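Cortical-lytic enzyme (Clostridium perfringens, PDB 5JIP) is a muramidase of glycoside hydrolase family 25 involved in cortex hydrolysis during spore germination, probably cleaving peptidoglycan with lysozyme activity. Local coordinates at residues 229-234 with 306-311; 233-238 with 249-254; 243-248 with 282-287; 261-266 with 299-304. All blocks are in the same frame, centred on the assembly; numbering follows the deposited sequence.

Interaction 1 (229-234 with 306-311); sequences LMPPSA and TGDFSK. With MG (magnesium ion), chain E.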
# COMPACT_ATOMS: atom_id res chain seq x y z
N LEU A 229 10.77 9.29 -3.60
CA LEU A 229 12.11 9.11 -3.06
C LEU A 229 12.16 9.27 -1.54
O LEU A 229 13.18 8.89 -0.93
CB LEU A 229 13.09 10.12 -3.69
CG LEU A 229 13.36 9.98 -5.19
CD1 LEU A 229 14.29 11.09 -5.66
CD2 LEU A 229 13.96 8.59 -5.50
N MET A 230 11.10 9.82 -0.94
CA MET A 230 11.08 10.25 0.47
C MET A 230 10.03 9.52 1.30
O MET A 230 8.99 9.10 0.77
CB MET A 230 10.81 11.75 0.57
CG MET A 230 11.75 12.58 -0.24
SD MET A 230 11.59 14.35 0.08
CE MET A 230 9.88 14.68 -0.35
N PRO A 231 10.23 9.41 2.61
CA PRO A 231 9.13 9.00 3.47
C PRO A 231 8.02 10.04 3.43
O PRO A 231 8.27 11.25 3.20
CB PRO A 231 9.77 8.93 4.87
CG PRO A 231 11.25 8.86 4.59
CD PRO A 231 11.46 9.66 3.39
N PRO A 232 6.79 9.63 3.69
CA PRO A 232 5.70 10.61 3.82
C PRO A 232 5.92 11.51 5.01
O PRO A 232 6.64 11.18 5.96
CB PRO A 232 4.45 9.75 4.03
CG PRO A 232 4.89 8.43 4.28
CD PRO A 232 6.35 8.27 4.06
N SER A 233 5.24 12.66 4.96
CA SER A 233 5.21 13.61 6.06
C SER A 233 4.41 13.07 7.24
O SER A 233 3.61 12.14 7.12
CB SER A 233 4.59 14.94 5.63
OG SER A 233 5.32 15.57 4.58
N ALA A 234 4.62 13.69 8.39
CA ALA A 234 3.77 13.41 9.54
C ALA A 234 2.32 13.73 9.20
O ALA A 234 2.02 14.61 8.39
CB ALA A 234 4.20 14.23 10.75
N THR A 306 6.53 2.12 -1.14
CA THR A 306 7.73 1.31 -0.99
C THR A 306 8.09 1.09 0.47
O THR A 306 9.14 0.52 0.76
CB THR A 306 8.90 1.91 -1.80
OG1 THR A 306 8.96 3.32 -1.63
CG2 THR A 306 8.68 1.63 -3.29
N GLY A 307 7.22 1.46 1.41
CA GLY A 307 7.35 0.97 2.76
C GLY A 307 8.12 1.84 3.72
O GLY A 307 8.59 1.33 4.75
N ASP A 308 8.28 3.13 3.43
CA ASP A 308 8.75 4.09 4.42
C ASP A 308 7.59 4.76 5.15
O ASP A 308 6.48 4.89 4.63
CB ASP A 308 9.62 5.17 3.76
CG ASP A 308 11.04 4.68 3.47
OD1 ASP A 308 11.67 4.14 4.38
OD2 ASP A 308 11.49 4.81 2.32
N PHE A 309 7.89 5.19 6.37
CA PHE A 309 6.92 5.75 7.30
C PHE A 309 7.23 7.21 7.63
O PHE A 309 8.37 7.66 7.53
CB PHE A 309 6.91 4.96 8.60
CG PHE A 309 6.74 3.50 8.38
CD1 PHE A 309 7.84 2.71 8.12
CD2 PHE A 309 5.49 2.94 8.38
CE1 PHE A 309 7.68 1.34 7.90
CE2 PHE A 309 5.34 1.58 8.13
CZ PHE A 309 6.44 0.79 7.89
N SER A 310 6.18 7.91 8.06
CA SER A 310 6.32 9.20 8.74
C SER A 310 7.45 9.11 9.75
O SER A 310 7.50 8.18 10.55
CB SER A 310 5.02 9.58 9.47
OG SER A 310 3.90 9.60 8.60
N LYS A 311 8.36 10.09 9.72
CA LYS A 311 9.47 10.06 10.66
C LYS A 311 8.96 10.09 12.09
O LYS A 311 9.48 9.38 12.96
CB LYS A 311 10.41 11.23 10.40
CG LYS A 311 11.68 11.19 11.25
CD LYS A 311 12.61 12.39 10.93
CE LYS A 311 13.91 12.33 11.73
NZ LYS A 311 13.68 12.73 13.13
MG MG E . 7.67 8.21 -0.49
O HOH W 1 12.98 7.62 1.39
O HOH W 2 8.28 12.22 7.85
O HOH W 3 9.13 6.88 -1.20
O HOH W 4 6.22 9.50 0.38
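Pro231 and Asp308 meet through their aliphatic parts. The two side chains cross obliquely, and CB of Asp308 lies 3.9 Å from CB of Pro231. Chi1 of -78° sets the Asp308 carboxylate beside its own backbone N, and OD1 bonds to the backbone N of Arg145. The Pro231 ring also leans on the next peptide, with its CB 3.3 Å from the carbonyl O of Phe309. Pro232 offers the side of its ring next to nitrogen: its CD sits 3.4 Å from the carbonyl O of Asp308.

Further along, Ser310 becomes the main partner. Its OG donates to the carbonyl O of Ser233 at 3.0 Å, from 47° out of the carbonyl plane. Chi1 of -56° keeps this hydroxyl beside the backbone N of Ser310. The same OG is bonded to the backbone N of Ala302, so one hydroxyl ties the loop to strand 296-304. The CA-H of Ser310 points at the carbonyl O of Pro232, 3.4 Å away. One water bridges that Pro232 O and the backbone N of Lys311.

Met230 binds magnesium through its carbonyl O at 2.0 Å; its side chain starts away from 306-311. The backbone O of Asp227, the carboxylates of Asp258 and Asp304, and two waters complete the shell. This is a six-coordinate, all-oxygen magnesium site, set where the TIM-barrel domain meets the C-terminal beta domain.

Interaction 2 (233-238 with 249-254); sequences SAVTGL and VNWTAN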
# COMPACT_ATOMS: atom_id res chain seq x y z
N SER A 233 5.24 12.66 4.96
CA SER A 233 5.21 13.61 6.06
C SER A 233 4.41 13.07 7.24
O SER A 233 3.61 12.14 7.12
CB SER A 233 4.59 14.94 5.63
OG SER A 233 5.32 15.57 4.58
N ALA A 234 4.62 13.69 8.39
CA ALA A 234 3.77 13.41 9.54
C ALA A 234 2.32 13.73 9.20
O ALA A 234 2.02 14.61 8.39
CB ALA A 234 4.20 14.23 10.75
N VAL A 235 1.42 13.00 9.83
CA VAL A 235 -0.00 13.25 9.64
C VAL A 235 -0.38 14.56 10.34
O VAL A 235 0.14 14.90 11.40
CB VAL A 235 -0.81 12.06 10.20
CG1 VAL A 235 -2.34 12.31 10.12
CG2 VAL A 235 -0.41 10.74 9.48
N THR A 236 -1.33 15.29 9.75
CA THR A 236 -1.80 16.53 10.34
C THR A 236 -3.29 16.42 10.62
O THR A 236 -3.98 15.54 10.09
CB THR A 236 -1.54 17.74 9.44
OG1 THR A 236 -2.37 17.69 8.28
CG2 THR A 236 -0.05 17.75 9.01
N GLY A 237 -3.78 17.32 11.47
CA GLY A 237 -5.20 17.40 11.77
C GLY A 237 -5.73 16.23 12.56
O GLY A 237 -6.93 15.93 12.48
N LEU A 238 -4.89 15.59 13.38
CA LEU A 238 -5.31 14.43 14.12
C LEU A 238 -6.26 14.85 15.23
O LEU A 238 -6.02 15.83 15.93
CB LEU A 238 -4.11 13.70 14.73
CG LEU A 238 -4.43 12.42 15.49
CD1 LEU A 238 -5.04 11.35 14.56
CD2 LEU A 238 -3.15 11.89 16.21
N VAL A 249 -11.44 8.34 15.79
CA VAL A 249 -10.22 9.04 15.41
C VAL A 249 -10.36 9.53 13.98
O VAL A 249 -10.87 8.82 13.11
CB VAL A 249 -8.98 8.13 15.55
CG1 VAL A 249 -7.70 8.92 15.29
CG2 VAL A 249 -8.94 7.46 16.93
N ASN A 250 -9.90 10.76 13.72
CA ASN A 250 -9.93 11.26 12.36
C ASN A 250 -8.71 12.14 12.13
O ASN A 250 -8.03 12.57 13.07
CB ASN A 250 -11.24 12.02 12.06
CG ASN A 250 -11.30 13.38 12.71
OD1 ASN A 250 -11.49 13.49 13.93
ND2 ASN A 250 -11.16 14.41 11.92
N TRP A 251 -8.42 12.38 10.85
CA TRP A 251 -7.24 13.16 10.49
C TRP A 251 -7.41 13.75 9.10
O TRP A 251 -8.30 13.36 8.33
CB TRP A 251 -5.96 12.30 10.58
CG TRP A 251 -6.00 11.03 9.76
CD1 TRP A 251 -5.58 10.88 8.47
CD2 TRP A 251 -6.46 9.73 10.18
NE1 TRP A 251 -5.77 9.57 8.06
CE2 TRP A 251 -6.31 8.85 9.08
CE3 TRP A 251 -7.00 9.24 11.37
CZ2 TRP A 251 -6.67 7.50 9.14
CZ3 TRP A 251 -7.36 7.90 11.43
CH2 TRP A 251 -7.19 7.05 10.32
N THR A 252 -6.55 14.72 8.78
CA THR A 252 -6.46 15.24 7.43
C THR A 252 -5.73 14.25 6.56
O THR A 252 -4.72 13.68 6.97
CB THR A 252 -5.72 16.58 7.42
OG1 THR A 252 -6.41 17.50 8.26
CG2 THR A 252 -5.60 17.13 5.99
N ALA A 253 -6.21 14.08 5.33
CA ALA A 253 -5.55 13.16 4.41
C ALA A 253 -4.15 13.65 4.10
O ALA A 253 -3.93 14.84 3.80
CB ALA A 253 -6.34 13.00 3.13
N ASN A 254 -3.18 12.74 4.19
CA ASN A 254 -1.85 13.03 3.65
C ASN A 254 -1.96 13.22 2.14
O ASN A 254 -2.88 12.72 1.50
CB ASN A 254 -0.86 11.91 3.95
CG ASN A 254 -0.08 12.13 5.22
OD1 ASN A 254 -0.64 12.33 6.30
ND2 ASN A 254 1.25 12.06 5.09
O HOH W 5 -2.20 14.22 7.08
O HOH W 6 -4.90 19.50 8.69
O HOH W 7 -8.49 16.88 10.44
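Val235 and Trp251 form the tight part of this contact. CG1 of Val235 lies 3.6 Å from CB of Trp251 and approaches the indole obliquely. With chi1 at 176°, CG1 is carried beside the carbonyl carbon of Val235, on the Trp251 side. Leu238 adds a second apolar touch: its CD1 comes to within 3.7 Å of CG1 of Val249. Val235 and Trp251 also pack on Ile300 of the neighbouring sheet, so this side belongs to the core of the beta domain.

The opposing Thr236 and Thr252 make the wetter side. Thr252 N donates directly to Thr236 O at 3.0 Å. Their hydroxyls are linked through a water, 2.5 Å from OG1 of Thr252. A second water joins that OG1 to the carbonyl O of Gly237.

Asn254 spans the far end. Its ND2 donates to Ser233 O at 3.1 Å, with the acceptor almost in the amide plane and the donor 42° out of the carbonyl plane. Glu256 takes another bond from ND2. OD1 rests beside CA of Val235 and accepts from a water at 2.6 Å, which also bridges Thr236 N and Thr252 O. Both ends of the amide are thus bonded, which should fix its rotation. The chemistry implies a loop held to a strand end and the turn after it by two direct hydrogen bonds, an apolar flank and bridging waters.

Interaction 3 (243-248 with 282-287); sequences SGNKIF and VIDKSR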
# COMPACT_ATOMS: atom_id res chain seq x y z
N SER A 243 -16.70 8.02 22.86
CA SER A 243 -18.14 7.99 23.05
C SER A 243 -18.53 6.53 23.16
O SER A 243 -18.07 5.69 22.37
CB SER A 243 -18.88 8.66 21.88
OG SER A 243 -20.28 8.70 22.10
N GLY A 244 -19.38 6.21 24.13
CA GLY A 244 -19.67 4.81 24.34
C GLY A 244 -18.38 4.08 24.63
O GLY A 244 -17.49 4.60 25.32
N ASN A 245 -18.24 2.88 24.07
CA ASN A 245 -17.04 2.10 24.32
C ASN A 245 -16.04 2.23 23.17
O ASN A 245 -15.20 1.35 22.99
CB ASN A 245 -17.39 0.64 24.58
CG ASN A 245 -16.39 -0.03 25.51
OD1 ASN A 245 -15.99 0.56 26.52
ND2 ASN A 245 -15.95 -1.23 25.16
N LYS A 246 -16.11 3.32 22.41
CA LYS A 246 -15.34 3.44 21.18
C LYS A 246 -14.51 4.72 21.20
O LYS A 246 -14.90 5.72 21.80
CB LYS A 246 -16.28 3.42 19.98
CG LYS A 246 -17.01 2.04 19.83
CD LYS A 246 -18.26 2.14 18.95
CE LYS A 246 -18.89 0.76 18.62
NZ LYS A 246 -18.46 -0.31 19.55
N ILE A 247 -13.35 4.66 20.55
CA ILE A 247 -12.55 5.84 20.25
C ILE A 247 -12.73 6.17 18.78
O ILE A 247 -12.48 5.34 17.90
CB ILE A 247 -11.06 5.62 20.58
CG1 ILE A 247 -10.92 5.12 22.02
CG2 ILE A 247 -10.30 6.93 20.43
CD1 ILE A 247 -9.54 4.64 22.37
N PHE A 248 -13.19 7.39 18.51
CA PHE A 248 -13.41 7.87 17.15
C PHE A 248 -12.23 8.77 16.77
O PHE A 248 -12.04 9.82 17.37
CB PHE A 248 -14.74 8.63 17.06
CG PHE A 248 -15.94 7.76 17.28
CD1 PHE A 248 -16.32 7.39 18.56
CD2 PHE A 248 -16.67 7.29 16.19
CE1 PHE A 248 -17.43 6.57 18.76
CE2 PHE A 248 -17.77 6.47 16.38
CZ PHE A 248 -18.15 6.11 17.66
N VAL A 282 -12.65 3.81 13.73
CA VAL A 282 -13.39 3.66 14.97
C VAL A 282 -12.77 2.48 15.69
O VAL A 282 -12.68 1.38 15.13
CB VAL A 282 -14.88 3.43 14.71
CG1 VAL A 282 -15.65 3.44 16.04
CG2 VAL A 282 -15.41 4.45 13.72
N ILE A 283 -12.33 2.69 16.92
CA ILE A 283 -11.55 1.72 17.67
C ILE A 283 -12.38 1.25 18.86
O ILE A 283 -12.86 2.08 19.65
CB ILE A 283 -10.22 2.30 18.15
CG1 ILE A 283 -9.39 2.76 16.95
CG2 ILE A 283 -9.45 1.27 18.98
CD1 ILE A 283 -8.11 3.47 17.36
N ASP A 284 -12.49 -0.06 19.01
CA ASP A 284 -13.16 -0.67 20.15
C ASP A 284 -12.24 -0.64 21.37
O ASP A 284 -11.16 -1.26 21.36
CB ASP A 284 -13.57 -2.10 19.78
CG ASP A 284 -14.49 -2.74 20.80
OD1 ASP A 284 -14.32 -2.47 22.01
OD2 ASP A 284 -15.37 -3.52 20.40
N LYS A 285 -12.67 0.06 22.43
CA LYS A 285 -11.83 0.28 23.61
C LYS A 285 -11.51 -1.01 24.35
O LYS A 285 -10.47 -1.09 25.02
CB LYS A 285 -12.52 1.22 24.58
CG LYS A 285 -12.44 2.67 24.21
CD LYS A 285 -13.36 3.50 25.10
CE LYS A 285 -12.80 3.62 26.50
NZ LYS A 285 -13.62 4.53 27.35
N SER A 286 -12.40 -2.00 24.26
CA SER A 286 -12.23 -3.24 25.02
C SER A 286 -11.00 -4.02 24.59
O SER A 286 -10.54 -4.88 25.33
CB SER A 286 -13.46 -4.11 24.87
OG SER A 286 -13.57 -4.56 23.54
N ARG A 287 -10.46 -3.74 23.41
CA ARG A 287 -9.27 -4.45 22.96
C ARG A 287 -8.01 -3.97 23.64
O ARG A 287 -6.95 -4.56 23.40
CB ARG A 287 -9.11 -4.32 21.44
CG ARG A 287 -10.19 -5.05 20.67
CD ARG A 287 -9.94 -5.04 19.18
NE ARG A 287 -11.06 -5.61 18.46
CZ ARG A 287 -11.22 -5.55 17.13
NH1 ARG A 287 -10.31 -4.95 16.37
NH2 ARG A 287 -12.30 -6.10 16.58
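Strands 246-250 and 280-284 pair antiparallel in a three-stranded sheet, next to a type II' beta turn from Ser243 to Lys246. Ile247 N donates to Ile283 O, and Ile283 N returns a bond to Ile247 O, both at 2.8 Å. A third bond, from Lys285 N to Asn245 O at 2.9 Å, continues the pairing past the end of the strand.

On one face Phe248 and Val282 lie side by side. CG1 of Val282 stands over the Phe248 ring in a CH-pi contact, 4.0 Å from the ring centroid. The two sheets form a beta sandwich whose strand order is consistent with a fibronectin type III-like fold. The face with Ile247 and Ile283 points inward, where Ile283 touches Val264 and Val266.

Chi1 of -78° sets CG of Lys285 beside its own backbone N, near Asn245 O. This CG also lies 3.6 Å from CG1 of Ile247. Asp284 closes an Asx turn, its OD1 accepting from Ser286 N at 3.0 Å and from Ser286 OG at 2.7 Å, both on the same face of the carboxylate. Lys246 NZ, 4.5 Å from Asp284 OD2, is too distant for a salt bridge; it makes a long, weak ion pair with Glu140 of the second subunit.

Interaction 4 (261-266 with 299-304); sequences GYNVFV and SIEAFD. With MG (magnesium ion), chain E.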
# COMPACT_ATOMS: atom_id res chain seq x y z
N GLY A 261 -1.04 4.30 2.98
CA GLY A 261 -1.92 4.03 4.10
C GLY A 261 -1.38 4.62 5.39
O GLY A 261 -0.44 5.39 5.40
N TYR A 262 -2.00 4.18 6.48
CA TYR A 262 -1.72 4.66 7.82
C TYR A 262 -1.82 3.49 8.79
O TYR A 262 -2.64 2.58 8.60
CB TYR A 262 -2.71 5.74 8.29
CG TYR A 262 -2.98 6.85 7.32
CD1 TYR A 262 -3.92 6.70 6.31
CD2 TYR A 262 -2.34 8.08 7.46
CE1 TYR A 262 -4.16 7.71 5.42
CE2 TYR A 262 -2.59 9.10 6.60
CZ TYR A 262 -3.51 8.94 5.59
OH TYR A 262 -3.74 9.99 4.75
N ASN A 263 -1.00 3.55 9.82
CA ASN A 263 -1.15 2.73 11.01
C ASN A 263 -1.50 3.63 12.19
O ASN A 263 -0.89 4.68 12.39
CB ASN A 263 0.14 1.97 11.35
CG ASN A 263 0.47 0.90 10.32
OD1 ASN A 263 -0.41 0.22 9.78
ND2 ASN A 263 1.75 0.79 9.99
N VAL A 264 -2.47 3.18 12.99
CA VAL A 264 -2.95 3.89 14.17
C VAL A 264 -2.67 3.06 15.41
O VAL A 264 -2.78 1.82 15.39
CB VAL A 264 -4.45 4.21 14.05
CG1 VAL A 264 -4.98 4.86 15.33
CG2 VAL A 264 -4.69 5.11 12.84
N PHE A 265 -2.33 3.75 16.49
CA PHE A 265 -1.92 3.10 17.73
C PHE A 265 -2.63 3.72 18.93
O PHE A 265 -2.87 4.93 18.96
CB PHE A 265 -0.43 3.24 17.93
CG PHE A 265 0.40 2.66 16.81
CD1 PHE A 265 0.69 3.41 15.67
CD2 PHE A 265 0.88 1.36 16.89
CE1 PHE A 265 1.45 2.87 14.63
CE2 PHE A 265 1.64 0.79 15.85
CZ PHE A 265 1.93 1.55 14.73
N VAL A 266 -2.94 2.86 19.91
CA VAL A 266 -3.50 3.28 21.20
C VAL A 266 -2.48 2.91 22.27
O VAL A 266 -2.17 1.72 22.46
CB VAL A 266 -4.86 2.62 21.48
CG1 VAL A 266 -5.33 3.00 22.90
CG2 VAL A 266 -5.90 3.00 20.43
N SER A 299 -1.89 7.71 18.39
CA SER A 299 -0.82 8.13 17.49
C SER A 299 -1.00 7.49 16.12
O SER A 299 -1.67 6.46 15.97
CB SER A 299 0.56 7.79 18.05
OG SER A 299 0.67 6.41 18.26
N ILE A 300 -0.37 8.09 15.13
CA ILE A 300 -0.56 7.64 13.76
C ILE A 300 0.70 7.89 12.95
O ILE A 300 1.44 8.84 13.20
CB ILE A 300 -1.79 8.35 13.15
CG1 ILE A 300 -2.19 7.72 11.82
CG2 ILE A 300 -1.49 9.85 13.00
CD1 ILE A 300 -3.49 8.23 11.25
N GLU A 301 0.92 7.01 11.96
CA GLU A 301 1.96 7.19 10.95
C GLU A 301 1.37 6.92 9.57
O GLU A 301 0.56 6.01 9.39
CB GLU A 301 3.15 6.26 11.22
CG GLU A 301 2.81 4.76 11.10
CD GLU A 301 3.88 3.84 11.66
OE1 GLU A 301 4.85 4.34 12.27
OE2 GLU A 301 3.73 2.59 11.50
N ALA A 302 1.79 7.73 8.60
CA ALA A 302 1.56 7.40 7.21
C ALA A 302 2.66 6.47 6.71
O ALA A 302 3.76 6.42 7.27
CB ALA A 302 1.50 8.65 6.35
N PHE A 303 2.36 5.71 5.65
CA PHE A 303 3.43 4.98 4.96
C PHE A 303 3.16 5.01 3.47
O PHE A 303 2.02 5.22 3.03
CB PHE A 303 3.60 3.52 5.47
CG PHE A 303 2.37 2.65 5.39
CD1 PHE A 303 2.05 1.95 4.23
CD2 PHE A 303 1.56 2.48 6.51
CE1 PHE A 303 0.92 1.13 4.18
CE2 PHE A 303 0.45 1.66 6.47
CZ PHE A 303 0.12 0.98 5.31
N ASP A 304 4.22 4.84 2.68
CA ASP A 304 4.14 5.00 1.24
C ASP A 304 4.32 3.64 0.55
O ASP A 304 4.51 2.61 1.19
CB ASP A 304 5.12 6.07 0.75
CG ASP A 304 6.58 5.72 0.98
OD1 ASP A 304 6.92 4.56 1.26
OD2 ASP A 304 7.41 6.66 0.87
MG MG E . 7.67 8.21 -0.49
O HOH W 8 -0.42 5.50 20.74
O HOH W 3 9.13 6.88 -1.20
O HOH W 4 6.22 9.50 0.38
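Strands 261-266 and 299-304 run antiparallel at 155°, with Gly261, Asn263 and Phe265 hydrogen-bonded to Phe303, Glu301 and Ser299. Asn263 and Glu301 also join through their side chains. ND2 of Asn263 donates to OE2 of Glu301 at 3.1 Å, almost straight at 175°, and meets the anti lone pair of that oxygen. Chi1 of 65° swings the Glu301 chain toward Asn263. OE2 also lies at the edge of the Phe265 ring, 3.8 Å from CZ. The other oxygen, OE1, forms salt bridges with Arg313 and Arg143.

Phe303 lays a ring face over Gly261, whose CA is 4.1 Å from the ring centroid. The bare glycine lets the ring lie this close. These are the two central strands of a four-stranded antiparallel sheet, and the face with Asn263 and Phe303 meets the second subunit. There Asn263 ND2 bonds to Thr273 of that subunit, while its OD1 bonds to Thr273 of its own chain, and Phe303 packs on its counterpart.

The opposite face is mainly apolar. CD1 of Ile300 touches two residues across the pair, 3.7 Å from CG2 of Val264 and 3.9 Å from CB of Tyr262. At the strand end, OD2 of Asp304 binds magnesium at 2.1 Å.

How the interactions relate
Interactions 1 and 4 share the magnesium site: Met230 O and Asp304 OD2 lie 2.9 Å apart as ligands of the same ion, and two of its waters belong to both. Phe309 CD2, 3.5 Å from Phe303 CB, joins them again. Interaction 2 continues the chain of interaction 1, sharing Ser233 and Ala234. It abuts interaction 4, with Asn254 N hydrogen-bonded to Tyr262 OH at 2.9 Å. Interaction 3 is the most remote, its centre about 28 Å from that of interaction 1. It reaches interaction 4 through the core between the sheets, where Ile283 CD1 is 3.8 Å from Val266 CG2. Interactions 1, 3 and 4 all touch the second subunit.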